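Local coordinates for probable oxidoreductase protein (Rhizobium etli, PDB 4FB5), which probably acts as a nucleotide-dependent oxidoreductase of the GFO/IDH/MocA family, its substrate not established, at residues 224-232 with 380-391; 148-156 with 363-374. All coordinates share one frame; numbering follows the deposited sequence.

Contact 1 of 2, residues 224-232 with 380-391; sequences HVEAVITDM and MAQSFHERRWIE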
loop_
_atom_site.group_PDB
_atom_site.type_symbol
_atom_site.label_atom_id
_atom_site.label_comp_id
_atom_site.label_asym_id
_atom_site.label_seq_id
_atom_site.Cartn_x
_atom_site.Cartn_y
_atom_site.Cartn_z
ATOM N N HIS A 224 -4.771 -27.787 -15.228
ATOM C CA HIS A 224 -6.069 -27.537 -15.808
ATOM C C HIS A 224 -7.248 -27.621 -14.817
ATOM O O HIS A 224 -7.097 -28.053 -13.689
ATOM C CB HIS A 224 -6.256 -28.455 -17.004
ATOM C CG HIS A 224 -5.519 -28.005 -18.226
ATOM N ND1 HIS A 224 -5.819 -26.832 -18.890
ATOM C CD2 HIS A 224 -4.504 -28.578 -18.919
ATOM C CE1 HIS A 224 -5.016 -26.692 -19.930
ATOM N NE2 HIS A 224 -4.214 -27.745 -19.978
ATOM N N VAL A 225 -8.417 -27.171 -15.243
ATOM C CA VAL A 225 -9.564 -27.040 -14.347
ATOM C C VAL A 225 -10.472 -28.268 -14.460
ATOM O O VAL A 225 -10.635 -28.828 -15.555
ATOM C CB VAL A 225 -10.328 -25.770 -14.731
ATOM C CG1 VAL A 225 -11.521 -25.613 -13.915
ATOM C CG2 VAL A 225 -9.450 -24.607 -14.481
ATOM N N GLU A 226 -11.098 -28.683 -13.368
ATOM C CA GLU A 226 -11.760 -30.003 -13.389
ATOM C C GLU A 226 -13.238 -30.010 -13.149
ATOM O O GLU A 226 -13.937 -30.790 -13.763
ATOM C CB GLU A 226 -11.048 -31.017 -12.492
ATOM C CG GLU A 226 -9.668 -31.398 -13.074
ATOM C CD GLU A 226 -8.711 -32.028 -12.031
ATOM O OE1 GLU A 226 -9.192 -32.461 -10.930
ATOM O OE2 GLU A 226 -7.474 -32.091 -12.335
ATOM N N ALA A 227 -13.720 -29.158 -12.272
ATOM C CA ALA A 227 -15.135 -28.939 -12.155
ATOM C C ALA A 227 -15.287 -27.428 -11.982
ATOM O O ALA A 227 -14.352 -26.785 -11.517
ATOM C CB ALA A 227 -15.667 -29.680 -10.980
ATOM N N VAL A 228 -16.432 -26.864 -12.374
ATOM C CA VAL A 228 -16.695 -25.429 -12.321
ATOM C C VAL A 228 -18.162 -25.186 -12.052
ATOM O O VAL A 228 -18.981 -25.992 -12.449
ATOM C CB VAL A 228 -16.285 -24.660 -13.624
ATOM C CG1 VAL A 228 -14.789 -24.851 -13.937
ATOM C CG2 VAL A 228 -17.157 -25.029 -14.838
ATOM N N ILE A 229 -18.500 -24.112 -11.339
ATOM C CA ILE A 229 -19.855 -23.614 -11.394
ATOM C C ILE A 229 -19.876 -22.071 -11.366
ATOM O O ILE A 229 -19.282 -21.448 -10.475
ATOM C CB ILE A 229 -20.777 -24.169 -10.343
ATOM C CG1 ILE A 229 -22.137 -23.486 -10.510
ATOM C CG2 ILE A 229 -20.272 -23.825 -8.945
ATOM C CD1 ILE A 229 -23.351 -24.248 -10.052
ATOM N N THR A 230 -20.641 -21.491 -12.297
ATOM C CA THR A 230 -20.516 -20.121 -12.669
ATOM C C THR A 230 -21.756 -19.277 -12.402
ATOM O O THR A 230 -22.850 -19.702 -12.689
ATOM C CB THR A 230 -20.221 -20.114 -14.124
ATOM O OG1 THR A 230 -19.029 -20.883 -14.333
ATOM C CG2 THR A 230 -20.007 -18.714 -14.627
ATOM N N ASP A 231 -21.570 -18.091 -11.827
ATOM C CA ASP A 231 -22.594 -17.051 -11.802
ATOM C C ASP A 231 -22.097 -15.950 -12.736
ATOM O O ASP A 231 -20.895 -15.682 -12.793
ATOM C CB ASP A 231 -22.842 -16.505 -10.390
ATOM C CG ASP A 231 -24.116 -15.673 -10.318
ATOM O OD1 ASP A 231 -24.831 -15.645 -11.352
ATOM O OD2 ASP A 231 -24.423 -15.038 -9.274
HETATM N N MSE A 232 -22.997 -15.358 -13.516
HETATM C CA MSE A 232 -22.575 -14.381 -14.544
HETATM C C MSE A 232 -23.393 -13.144 -14.470
HETATM O O MSE A 232 -24.570 -13.240 -14.154
HETATM C CB MSE A 232 -22.651 -14.962 -15.939
HETATM C CG MSE A 232 -21.334 -15.468 -16.302
HETATM SE SE MSE A 232 -21.401 -16.378 -17.952
HETATM C CE MSE A 232 -19.723 -15.884 -18.780
HETATM N N MSE A 380 -17.690 -23.338 -18.231
HETATM C CA MSE A 380 -18.173 -22.273 -17.361
HETATM C C MSE A 380 -19.464 -21.647 -17.868
HETATM O O MSE A 380 -20.384 -21.446 -17.098
HETATM C CB MSE A 380 -17.087 -21.243 -17.118
HETATM C CG MSE A 380 -15.908 -21.814 -16.347
HETATM SE SE MSE A 380 -14.235 -20.736 -16.450
HETATM C CE MSE A 380 -12.927 -22.082 -15.836
ATOM N N ALA A 381 -19.549 -21.362 -19.159
ATOM C CA ALA A 381 -20.777 -20.808 -19.692
ATOM C C ALA A 381 -21.949 -21.811 -19.528
ATOM O O ALA A 381 -23.075 -21.482 -19.024
ATOM C CB ALA A 381 -20.590 -20.444 -21.107
ATOM N N GLN A 382 -21.675 -23.049 -19.913
ATOM C CA GLN A 382 -22.696 -24.051 -19.832
ATOM C C GLN A 382 -23.087 -24.084 -18.378
ATOM O O GLN A 382 -24.282 -23.976 -18.001
ATOM C CB GLN A 382 -22.151 -25.403 -20.287
ATOM C CG GLN A 382 -23.194 -26.475 -20.172
ATOM C CD GLN A 382 -22.730 -27.866 -20.641
ATOM O OE1 GLN A 382 -21.528 -28.187 -20.657
ATOM N NE2 GLN A 382 -23.718 -28.720 -20.969
ATOM N N SER A 383 -22.059 -24.171 -17.548
ATOM C CA SER A 383 -22.270 -24.202 -16.150
ATOM C C SER A 383 -23.299 -23.196 -15.675
ATOM O O SER A 383 -23.953 -23.445 -14.660
ATOM C CB SER A 383 -20.942 -24.002 -15.461
ATOM O OG SER A 383 -21.138 -23.832 -14.083
ATOM N N PHE A 384 -23.464 -22.070 -16.375
ATOM C CA PHE A 384 -24.297 -20.966 -15.868
ATOM C C PHE A 384 -25.676 -21.087 -16.402
ATOM O O PHE A 384 -26.681 -20.855 -15.713
ATOM C CB PHE A 384 -23.740 -19.597 -16.304
ATOM C CG PHE A 384 -24.700 -18.446 -16.091
ATOM C CD1 PHE A 384 -24.998 -18.004 -14.820
ATOM C CD2 PHE A 384 -25.321 -17.832 -17.162
ATOM C CE1 PHE A 384 -25.894 -16.939 -14.608
ATOM C CE2 PHE A 384 -26.228 -16.784 -16.962
ATOM C CZ PHE A 384 -26.522 -16.341 -15.687
ATOM N N HIS A 385 -25.730 -21.404 -17.681
ATOM C CA HIS A 385 -27.019 -21.597 -18.339
ATOM C C HIS A 385 -27.789 -22.822 -17.813
ATOM O O HIS A 385 -29.013 -22.759 -17.611
ATOM C CB HIS A 385 -26.815 -21.588 -19.842
ATOM C CG HIS A 385 -26.514 -20.218 -20.354
ATOM N ND1 HIS A 385 -27.399 -19.160 -20.203
ATOM C CD2 HIS A 385 -25.416 -19.714 -20.968
ATOM C CE1 HIS A 385 -26.857 -18.068 -20.719
ATOM N NE2 HIS A 385 -25.653 -18.375 -21.187
ATOM N N GLU A 386 -27.054 -23.895 -17.509
ATOM C CA GLU A 386 -27.658 -25.092 -16.905
ATOM C C GLU A 386 -27.752 -25.026 -15.375
ATOM O O GLU A 386 -28.214 -25.970 -14.762
ATOM C CB GLU A 386 -26.936 -26.360 -17.372
ATOM C CG GLU A 386 -27.282 -26.736 -18.806
ATOM C CD GLU A 386 -26.313 -27.731 -19.398
ATOM O OE1 GLU A 386 -25.762 -28.579 -18.626
ATOM O OE2 GLU A 386 -26.079 -27.662 -20.640
ATOM N N ARG A 387 -27.286 -23.924 -14.773
ATOM C CA ARG A 387 -27.358 -23.719 -13.348
ATOM C C ARG A 387 -26.894 -24.897 -12.490
ATOM O O ARG A 387 -27.489 -25.201 -11.455
ATOM C CB ARG A 387 -28.764 -23.269 -12.972
ATOM C CG ARG A 387 -28.871 -21.760 -13.021
ATOM C CD ARG A 387 -30.272 -21.219 -12.711
ATOM N NE ARG A 387 -30.741 -21.518 -11.348
ATOM C CZ ARG A 387 -30.549 -20.754 -10.262
ATOM N NH1 ARG A 387 -29.853 -19.612 -10.320
ATOM N NH2 ARG A 387 -31.059 -21.141 -9.092
ATOM N N ARG A 388 -25.812 -25.552 -12.887
ATOM C CA ARG A 388 -25.360 -26.738 -12.136
ATOM C C ARG A 388 -23.820 -26.883 -12.194
ATOM O O ARG A 388 -23.183 -26.395 -13.125
ATOM C CB ARG A 388 -26.048 -28.014 -12.703
ATOM C CG ARG A 388 -25.803 -28.245 -14.221
ATOM C CD ARG A 388 -26.280 -29.564 -14.808
ATOM N NE ARG A 388 -25.709 -29.728 -16.158
ATOM C CZ ARG A 388 -24.802 -30.665 -16.506
ATOM N NH1 ARG A 388 -24.399 -31.609 -15.604
ATOM N NH2 ARG A 388 -24.314 -30.673 -17.773
ATOM N N TRP A 389 -23.215 -27.574 -11.229
ATOM C CA TRP A 389 -21.797 -27.941 -11.371
ATOM C C TRP A 389 -21.584 -28.669 -12.660
ATOM O O TRP A 389 -22.455 -29.406 -13.066
ATOM C CB TRP A 389 -21.373 -28.856 -10.233
ATOM C CG TRP A 389 -21.031 -28.128 -9.019
ATOM C CD1 TRP A 389 -21.859 -27.820 -8.007
ATOM C CD2 TRP A 389 -19.746 -27.601 -8.679
ATOM N NE1 TRP A 389 -21.182 -27.142 -7.024
ATOM C CE2 TRP A 389 -19.870 -27.005 -7.410
ATOM C CE3 TRP A 389 -18.501 -27.593 -9.319
ATOM C CZ2 TRP A 389 -18.802 -26.360 -6.771
ATOM C CZ3 TRP A 389 -17.426 -26.979 -8.685
ATOM C CH2 TRP A 389 -17.584 -26.360 -7.426
ATOM N N ILE A 390 -20.416 -28.525 -13.267
ATOM C CA ILE A 390 -20.038 -29.253 -14.489
ATOM C C ILE A 390 -18.619 -29.751 -14.425
ATOM O O ILE A 390 -17.720 -28.969 -14.194
ATOM C CB ILE A 390 -20.118 -28.345 -15.709
ATOM C CG1 ILE A 390 -21.583 -27.923 -15.946
ATOM C CG2 ILE A 390 -19.413 -29.001 -16.892
ATOM C CD1 ILE A 390 -22.067 -27.920 -17.356
ATOM N N GLU A 391 -18.413 -31.045 -14.667
ATOM C CA GLU A 391 -17.098 -31.673 -14.617
ATOM C C GLU A 391 -16.472 -31.640 -16.011
ATOM O O GLU A 391 -17.188 -31.521 -16.977
ATOM C CB GLU A 391 -17.255 -33.122 -14.133
ATOM C CG GLU A 391 -18.063 -33.310 -12.799
ATOM C CD GLU A 391 -17.188 -33.474 -11.518
ATOM O OE1 GLU A 391 -15.967 -33.795 -11.614
ATOM O OE2 GLU A 391 -17.737 -33.282 -10.398
#
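Ile229 lies over one face of the Trp389 indole: CG2 stands 3.7 Å from the centroid of the six-membered ring of Trp389, only 16° off the normal, a CH-pi contact. The CG1 branch is anti to the backbone N (chi1 177°) and runs on the other way, carrying CD1 up to the backbone where Arg388 joins Trp389. Three residues along the strand, Met232 meets Phe384 in the same manner: its CB sits above the centre of the ring, 3.8 Å from the Phe384 centroid, while the selenium of this selenomethionine approaches obliquely in a Met-aromatic contact and Thr230 O lies at the ring edge, in plane. Between the two aromatic residues the contact turns polar. Ser383 OG, swung anti to its own backbone N (chi1 171°), accepts from Thr230 N at 3.0 Å. Thr230 OG1 in turn donates to Met380 O, 3.1 Å away, tilted from the carbonyl plane, so the strand is tied to the last turns of the helix by a side chain from each partner. On the same face of the strand as Thr230, Val228 crosses the selenomethionine Met380 at about a right angle, CG2 of Val228 lying 3.8 Å from CG of Met380. After the helix the chain turns back through Arg387, with positive phi, and pairs antiparallel with the strand: Val228 N to Ile390 O is 3.1 Å and Ile390 N to Val228 O 3.0 Å. Trp389 and Ile229 of a second subunit pack against Ile229 and Trp389 here, and Asp231 forms a salt bridge with Arg260 of that subunit. Strand 390-391 borders strand 225-233 at one end of the large mixed sheet, with strand 254-261 as the other neighbour and helix 206-221 touching Val225, Met232 and Met380.

Contact 2 of 2, residues 148-156 with 363-374; sequences AALGYNYIQ and SIVTFKDGLRIE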
loop_
_atom_site.group_PDB
_atom_site.type_symbol
_atom_site.label_atom_id
_atom_site.label_comp_id
_atom_site.label_asym_id
_atom_site.label_seq_id
_atom_site.Cartn_x
_atom_site.Cartn_y
_atom_site.Cartn_z
ATOM N N ALA A 148 3.020 -24.059 -32.584
ATOM C CA ALA A 148 1.887 -23.123 -32.507
ATOM C C ALA A 148 1.637 -22.617 -31.076
ATOM O O ALA A 148 1.203 -23.381 -30.194
ATOM C CB ALA A 148 0.618 -23.759 -33.065
ATOM N N ALA A 149 1.883 -21.326 -30.859
ATOM C CA ALA A 149 1.787 -20.719 -29.515
ATOM C C ALA A 149 0.693 -19.667 -29.405
ATOM O O ALA A 149 0.294 -19.041 -30.373
ATOM C CB ALA A 149 3.123 -20.127 -29.117
ATOM N N LEU A 150 0.206 -19.480 -28.197
ATOM C CA LEU A 150 -0.761 -18.446 -27.934
ATOM C C LEU A 150 -0.164 -17.365 -27.065
ATOM O O LEU A 150 0.789 -17.623 -26.333
ATOM C CB LEU A 150 -1.956 -19.056 -27.264
ATOM C CG LEU A 150 -2.684 -19.923 -28.252
ATOM C CD1 LEU A 150 -3.469 -20.955 -27.533
ATOM C CD2 LEU A 150 -3.556 -19.041 -29.080
ATOM N N GLY A 151 -0.725 -16.159 -27.154
ATOM C CA GLY A 151 -0.226 -15.003 -26.428
ATOM C C GLY A 151 -0.883 -14.901 -25.072
ATOM O O GLY A 151 -1.716 -14.010 -24.804
ATOM N N TYR A 152 -0.518 -15.826 -24.203
ATOM C CA TYR A 152 -0.899 -15.717 -22.828
ATOM C C TYR A 152 0.310 -15.128 -22.112
ATOM O O TYR A 152 1.026 -15.854 -21.425
ATOM C CB TYR A 152 -1.283 -17.091 -22.257
ATOM C CG TYR A 152 -2.643 -17.561 -22.695
ATOM C CD1 TYR A 152 -3.789 -16.923 -22.242
ATOM C CD2 TYR A 152 -2.796 -18.649 -23.577
ATOM C CE1 TYR A 152 -5.059 -17.350 -22.652
ATOM C CE2 TYR A 152 -4.050 -19.066 -24.006
ATOM C CZ TYR A 152 -5.182 -18.405 -23.530
ATOM O OH TYR A 152 -6.454 -18.789 -23.898
ATOM N N ASN A 153 0.535 -13.824 -22.250
ATOM C CA ASN A 153 1.808 -13.228 -21.791
ATOM C C ASN A 153 2.000 -13.066 -20.286
ATOM O O ASN A 153 3.111 -13.096 -19.810
ATOM C CB ASN A 153 2.034 -11.895 -22.463
ATOM C CG ASN A 153 0.782 -11.107 -22.553
ATOM O OD1 ASN A 153 0.216 -10.978 -23.638
ATOM N ND2 ASN A 153 0.274 -10.644 -21.413
ATOM N N TYR A 154 0.925 -12.889 -19.536
ATOM C CA TYR A 154 1.046 -12.755 -18.090
ATOM C C TYR A 154 1.958 -13.825 -17.475
ATOM O O TYR A 154 2.815 -13.489 -16.645
ATOM C CB TYR A 154 -0.336 -12.682 -17.449
ATOM C CG TYR A 154 -1.000 -11.440 -17.930
ATOM C CD1 TYR A 154 -0.453 -10.188 -17.644
ATOM C CD2 TYR A 154 -2.126 -11.484 -18.692
ATOM C CE1 TYR A 154 -1.027 -9.046 -18.083
ATOM C CE2 TYR A 154 -2.711 -10.322 -19.162
ATOM C CZ TYR A 154 -2.158 -9.110 -18.848
ATOM O OH TYR A 154 -2.736 -7.945 -19.304
ATOM N N ILE A 155 1.774 -15.073 -17.928
ATOM C CA ILE A 155 2.653 -16.252 -17.684
ATOM C C ILE A 155 4.144 -15.980 -17.710
ATOM O O ILE A 155 4.884 -16.626 -16.992
ATOM C CB ILE A 155 2.401 -17.362 -18.752
ATOM C CG1 ILE A 155 0.999 -17.917 -18.654
ATOM C CG2 ILE A 155 3.284 -18.517 -18.610
ATOM C CD1 ILE A 155 0.387 -17.836 -17.261
ATOM N N GLN A 156 4.604 -15.036 -18.521
ATOM C CA GLN A 156 6.034 -14.863 -18.711
ATOM C C GLN A 156 6.702 -13.890 -17.767
ATOM O O GLN A 156 7.932 -13.761 -17.791
ATOM C CB GLN A 156 6.345 -14.392 -20.138
ATOM C CG GLN A 156 5.811 -15.204 -21.254
ATOM C CD GLN A 156 6.303 -16.615 -21.266
ATOM O OE1 GLN A 156 5.612 -17.506 -21.774
ATOM N NE2 GLN A 156 7.502 -16.848 -20.715
ATOM N N SER A 363 8.658 -22.445 -21.997
ATOM C CA SER A 363 7.419 -22.261 -21.237
ATOM C C SER A 363 6.419 -21.509 -22.081
ATOM O O SER A 363 6.230 -20.320 -21.936
ATOM C CB SER A 363 7.650 -21.546 -19.908
ATOM O OG SER A 363 7.668 -20.147 -20.103
ATOM N N ILE A 364 5.773 -22.212 -22.975
ATOM C CA ILE A 364 4.866 -21.561 -23.842
ATOM C C ILE A 364 3.518 -22.205 -23.655
ATOM O O ILE A 364 3.401 -23.222 -22.971
ATOM C CB ILE A 364 5.374 -21.674 -25.265
ATOM C CG1 ILE A 364 5.096 -20.384 -25.974
ATOM C CG2 ILE A 364 4.757 -22.852 -26.014
ATOM C CD1 ILE A 364 6.245 -19.957 -26.743
ATOM N N VAL A 365 2.487 -21.610 -24.219
ATOM C CA VAL A 365 1.197 -22.269 -24.193
ATOM C C VAL A 365 0.885 -22.694 -25.612
ATOM O O VAL A 365 0.953 -21.881 -26.543
ATOM C CB VAL A 365 0.102 -21.376 -23.636
ATOM C CG1 VAL A 365 -1.219 -22.112 -23.604
ATOM C CG2 VAL A 365 0.487 -20.891 -22.261
ATOM N N THR A 366 0.605 -23.983 -25.761
ATOM C CA THR A 366 0.417 -24.585 -27.058
ATOM C C THR A 366 -1.043 -24.697 -27.278
ATOM O O THR A 366 -1.845 -24.761 -26.327
ATOM C CB THR A 366 0.838 -26.075 -27.104
ATOM O OG1 THR A 366 -0.015 -26.826 -26.217
ATOM C CG2 THR A 366 2.289 -26.264 -26.753
ATOM N N PHE A 367 -1.371 -24.849 -28.545
ATOM C CA PHE A 367 -2.710 -25.124 -28.948
ATOM C C PHE A 367 -3.307 -26.276 -28.203
ATOM O O PHE A 367 -4.516 -26.328 -28.017
ATOM C CB PHE A 367 -2.740 -25.370 -30.445
ATOM C CG PHE A 367 -2.705 -24.101 -31.263
ATOM C CD1 PHE A 367 -3.346 -24.041 -32.497
ATOM C CD2 PHE A 367 -2.038 -22.959 -30.788
ATOM C CE1 PHE A 367 -3.310 -22.879 -33.254
ATOM C CE2 PHE A 367 -1.985 -21.803 -31.533
ATOM C CZ PHE A 367 -2.629 -21.750 -32.771
ATOM N N LYS A 368 -2.467 -27.196 -27.768
ATOM C CA LYS A 368 -2.987 -28.336 -27.063
ATOM C C LYS A 368 -3.495 -27.884 -25.700
ATOM O O LYS A 368 -4.598 -28.224 -25.305
ATOM C CB LYS A 368 -1.926 -29.433 -26.915
ATOM C CG LYS A 368 -2.503 -30.746 -26.298
ATOM C CD LYS A 368 -1.398 -31.732 -25.935
ATOM C CE LYS A 368 -2.019 -33.021 -25.396
ATOM N NZ LYS A 368 -0.975 -33.903 -24.764
ATOM N N ASP A 369 -2.690 -27.090 -24.996
ATOM C CA ASP A 369 -3.074 -26.584 -23.693
ATOM C C ASP A 369 -4.098 -25.439 -23.748
ATOM O O ASP A 369 -4.977 -25.341 -22.869
ATOM C CB ASP A 369 -1.837 -26.209 -22.925
ATOM C CG ASP A 369 -1.104 -27.432 -22.377
ATOM O OD1 ASP A 369 -1.786 -28.306 -21.785
ATOM O OD2 ASP A 369 0.149 -27.495 -22.529
ATOM N N GLY A 370 -4.018 -24.622 -24.803
ATOM C CA GLY A 370 -4.996 -23.564 -25.005
ATOM C C GLY A 370 -6.384 -24.114 -25.253
ATOM O O GLY A 370 -7.403 -23.587 -24.734
ATOM N N LEU A 371 -6.445 -25.178 -26.057
ATOM C CA LEU A 371 -7.738 -25.782 -26.359
ATOM C C LEU A 371 -8.319 -26.329 -25.088
ATOM O O LEU A 371 -9.529 -26.245 -24.796
ATOM C CB LEU A 371 -7.611 -26.937 -27.369
ATOM C CG LEU A 371 -8.996 -27.612 -27.551
ATOM C CD1 LEU A 371 -9.936 -26.857 -28.508
ATOM C CD2 LEU A 371 -8.894 -29.074 -27.919
ATOM N N ARG A 372 -7.432 -26.935 -24.322
ATOM C CA ARG A 372 -7.896 -27.477 -23.057
ATOM C C ARG A 372 -8.434 -26.323 -22.159
ATOM O O ARG A 372 -9.483 -26.476 -21.540
ATOM C CB ARG A 372 -6.834 -28.427 -22.420
ATOM C CG ARG A 372 -7.219 -29.035 -21.064
ATOM C CD ARG A 372 -8.529 -29.712 -21.044
ATOM N NE ARG A 372 -8.814 -30.276 -19.726
ATOM C CZ ARG A 372 -9.542 -29.685 -18.767
ATOM N NH1 ARG A 372 -10.081 -28.465 -18.934
ATOM N NH2 ARG A 372 -9.750 -30.325 -17.625
ATOM N N ILE A 373 -7.730 -25.190 -22.147
ATOM C CA ILE A 373 -8.177 -23.991 -21.436
ATOM C C ILE A 373 -9.542 -23.500 -21.945
ATOM O O ILE A 373 -10.483 -23.240 -21.135
ATOM C CB ILE A 373 -7.132 -22.865 -21.483
ATOM C CG1 ILE A 373 -6.118 -23.068 -20.345
ATOM C CG2 ILE A 373 -7.807 -21.510 -21.337
ATOM C CD1 ILE A 373 -4.731 -22.471 -20.588
ATOM N N GLU A 374 -9.684 -23.439 -23.267
ATOM C CA GLU A 374 -10.959 -23.050 -23.794
ATOM C C GLU A 374 -12.033 -24.050 -23.504
ATOM O O GLU A 374 -13.197 -23.671 -23.270
ATOM C CB GLU A 374 -10.861 -22.720 -25.255
ATOM C CG GLU A 374 -10.011 -21.446 -25.413
ATOM C CD GLU A 374 -9.947 -20.944 -26.819
ATOM O OE1 GLU A 374 -11.003 -21.031 -27.477
ATOM O OE2 GLU A 374 -8.849 -20.465 -27.244
#
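The last strand of the parallel Rossmann-type sheet, 148-150, meets the N-terminal end of helix 367-385 here. Leu150 N donates to Val365 O at 3.0 Å, and Ala148 O receives a weak bond from Phe367 N, so the strand holds the segment leading into the helix. Thr366 is the N-cap: its OG1 accepts from Asp369 N at 3.0 Å and, weakly, from Lys368 N. Phe367 CG is anti to the carbonyl carbon (chi1 -79°), laying the ring under Ala148 CB, 3.5 Å from its centroid and 11° off the normal; Ala149 O lies at the ring edge, in plane, and the side chains of Leu150 and Phe367 cross at about a right angle, with Leu150 CG 3.8 Å from Phe367 CE2. Replacing Phe367 with an alanine would probably leave Ala148 CB and Leu150 CG without their apolar partner and open a gap toward Met137 and Leu138 of helix 131-143. Tyr152 CD2 rests 3.8 Å from Val365 CG1, and Leu150 CD1 reaches Gly370 CA at 3.9 Å. The contact is mainly apolar between side chains, while backbone bonds and the threonine cap fix the strand against the start of the helix, consistent with a buried join.

The two contacts lie at either end of helix 367-385, their centres about 22 Å apart. Along the chain their segments alternate: 148-156, 224-232, 363-374, 380-391. Contact 2 joins the edge strand of the parallel Rossmann-type sheet to the start of the helix, and contact 1 joins the helix end and the strand after it to the large mixed sheet. One C-terminal helix therefore bridges the two sheets. The contacts also touch directly: Val225 O lies 2.7 Å from Arg372 NH2, and His224 NE2 3.1 Å from Asp369 OD1, both probable hydrogen bonds. The chain's last segment thus links the probable nucleotide-binding part to the sheet that faces a second subunit.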